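Side-chain contact in peptidoglycan-N-acetylglucosamine deacetylase BC_1960 (Bacillus cereus, PDB 4L1G), which removes acetyl groups from N-acetylglucosamine residues of peptidoglycan, and also from chitin oligomers, with the help of zinc: residues Ser134-Ala139 / Arg147-Lys152. Sequence-based numbering, arbitrary orientation.
Sequences SHPNLA and RNQIIK
Gln149, on helix 143-161, reaches the loop after strand 127-130 and grips Ser134 with both ends of its amide. Its OE1 accepts a hydrogen bond from the backbone N of Ser134 at 3.0 Å, in the carbonyl plane and on a lone pair, with a nearly straight N-H...O angle of 165°. Its NE2 donates to Ser134 OG over 3.1 Å, the hydroxyl oxygen lying close to the amide plane. A chi1 of 57° sets Ser134 OG between its backbone N and carbonyl carbon, near enough to N for one flat amide to meet both. Each end has a further bond: OE1 also accepts one from Tyr133 N, and NE2 donates to Glu145 OE1 one helical turn earlier.

Van der Waals packing comes from Pro136, which lays CG and CD over one face of the Gln149 amide. Pro136 CG is 3.7 Å from Gln149 CD. The Gln149 chain bends at chi2 (-81°).

With bonds at both ends and a proline ring against it, the buried amide is restrained in rotation and its polar atoms are satisfied. The bonds to the backbone N of Tyr133 and Ser134, just before zinc ligand His135, are consistent with an indirect, second-shell part in placing that ligand.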
loop_
_atom_site.group_PDB
_atom_site.type_symbol
_atom_site.label_atom_id
_atom_site.label_comp_id
_atom_site.label_asym_id
_atom_site.label_seq_id
_atom_site.Cartn_x
_atom_site.Cartn_y
_atom_site.Cartn_z
ATOM N N SER A 134 12.616 0.040 -8.570
ATOM C CA SER A 134 13.746 0.401 -7.716
ATOM C C SER A 134 13.509 1.660 -6.885
ATOM O O SER A 134 14.462 2.316 -6.459
ATOM C CB SER A 134 15.026 0.545 -8.546
ATOM O OG SER A 134 14.861 1.509 -9.570
ATOM N N HIS A 135 12.241 1.991 -6.665
ATOM C CA HIS A 135 11.860 3.101 -5.792
ATOM C C HIS A 135 12.494 4.453 -6.158
ATOM O O HIS A 135 13.075 5.112 -5.295
ATOM C CB HIS A 135 12.213 2.746 -4.341
ATOM C CG HIS A 135 11.406 3.481 -3.317
ATOM N ND1 HIS A 135 11.821 4.668 -2.753
ATOM C CD2 HIS A 135 10.218 3.185 -2.739
ATOM C CE1 HIS A 135 10.919 5.079 -1.880
ATOM N NE2 HIS A 135 9.936 4.196 -1.852
ATOM N N PRO A 136 12.390 4.878 -7.429
ATOM C CA PRO A 136 12.950 6.198 -7.718
ATOM C C PRO A 136 11.914 7.293 -7.498
ATOM O O PRO A 136 10.720 6.999 -7.414
ATOM C CB PRO A 136 13.279 6.102 -9.204
ATOM C CG PRO A 136 12.199 5.226 -9.742
ATOM C CD PRO A 136 11.878 4.227 -8.651
ATOM N N ASN A 137 12.368 8.538 -7.401
ATOM C CA ASN A 137 11.467 9.680 -7.347
ATOM C C ASN A 137 10.911 9.932 -8.740
ATOM O O ASN A 137 11.595 10.500 -9.592
ATOM C CB ASN A 137 12.212 10.918 -6.841
ATOM C CG ASN A 137 11.299 12.118 -6.631
ATOM O OD1 ASN A 137 10.192 12.179 -7.163
ATOM N ND2 ASN A 137 11.774 13.087 -5.858
ATOM N N LEU A 138 9.667 9.515 -8.962
ATOM C CA LEU A 138 9.050 9.582 -10.285
ATOM C C LEU A 138 8.938 10.999 -10.842
ATOM O O LEU A 138 8.841 11.188 -12.057
ATOM C CB LEU A 138 7.677 8.910 -10.272
ATOM C CG LEU A 138 7.717 7.398 -10.062
ATOM C CD1 LEU A 138 6.314 6.811 -10.099
ATOM C CD2 LEU A 138 8.615 6.739 -11.104
ATOM N N ALA A 139 8.960 11.992 -9.959
ATOM C CA ALA A 139 8.884 13.384 -10.387
ATOM C C ALA A 139 10.144 13.804 -11.143
ATOM O O ALA A 139 10.165 14.845 -11.797
ATOM C CB ALA A 139 8.652 14.296 -9.192
ATOM N N ARG A 147 7.385 4.425 -17.202
ATOM C CA ARG A 147 6.651 3.298 -17.762
ATOM C C ARG A 147 7.425 1.991 -17.612
ATOM O O ARG A 147 6.838 0.944 -17.338
ATOM C CB ARG A 147 6.289 3.567 -19.223
ATOM C CG ARG A 147 5.291 4.704 -19.376
ATOM C CD ARG A 147 5.122 5.150 -20.816
ATOM N NE ARG A 147 4.191 6.273 -20.910
ATOM C CZ ARG A 147 3.942 6.952 -22.027
ATOM N NH1 ARG A 147 4.557 6.627 -23.155
ATOM N NH2 ARG A 147 3.079 7.960 -22.014
ATOM N N ASN A 148 8.741 2.063 -17.773
ATOM C CA ASN A 148 9.599 0.901 -17.568
ATOM C C ASN A 148 9.546 0.399 -16.125
ATOM O O ASN A 148 9.473 -0.804 -15.885
ATOM C CB ASN A 148 11.043 1.223 -17.956
ATOM C CG ASN A 148 11.925 -0.011 -17.995
ATOM O OD1 ASN A 148 11.501 -1.077 -18.445
ATOM N ND2 ASN A 148 13.158 0.126 -17.519
ATOM N N GLN A 149 9.585 1.329 -15.172
ATOM C CA GLN A 149 9.508 0.992 -13.752
ATOM C C GLN A 149 8.222 0.238 -13.432
ATOM O O GLN A 149 8.241 -0.780 -12.737
ATOM C CB GLN A 149 9.587 2.258 -12.890
ATOM C CG GLN A 149 10.970 2.893 -12.812
ATOM C CD GLN A 149 11.878 2.213 -11.804
ATOM O OE1 GLN A 149 11.412 1.598 -10.845
ATOM N NE2 GLN A 149 13.184 2.324 -12.017
ATOM N N ILE A 150 7.107 0.741 -13.950
ATOM C CA ILE A 150 5.805 0.137 -13.707
ATOM C C ILE A 150 5.664 -1.219 -14.393
ATOM O O ILE A 150 5.299 -2.206 -13.755
ATOM C CB ILE A 150 4.664 1.058 -14.178
ATOM C CG1 ILE A 150 4.717 2.391 -13.430
ATOM C CG2 ILE A 150 3.318 0.385 -13.974
ATOM C CD1 ILE A 150 4.625 2.248 -11.925
ATOM N N ILE A 151 5.959 -1.262 -15.688
ATOM C CA ILE A 151 5.751 -2.467 -16.490
ATOM C C ILE A 151 6.641 -3.634 -16.056
ATOM O O ILE A 151 6.172 -4.767 -15.934
ATOM C CB ILE A 151 5.934 -2.178 -17.998
ATOM C CG1 ILE A 151 4.839 -1.228 -18.494
ATOM C CG2 ILE A 151 5.911 -3.469 -18.805
ATOM C CD1 ILE A 151 5.018 -0.787 -19.935
ATOM N N LYS A 152 7.919 -3.354 -15.820
ATOM C CA LYS A 152 8.844 -4.370 -15.334
ATOM C C LYS A 152 8.368 -4.961 -14.007
ATOM O O LYS A 152 8.449 -6.168 -13.790
ATOM C CB LYS A 152 10.252 -3.789 -15.188
ATOM C CG LYS A 152 11.271 -4.765 -14.626
ATOM C CD LYS A 152 12.692 -4.392 -15.028
ATOM C CE LYS A 152 13.088 -3.023 -14.511
ATOM N NZ LYS A 152 14.495 -2.704 -14.895
#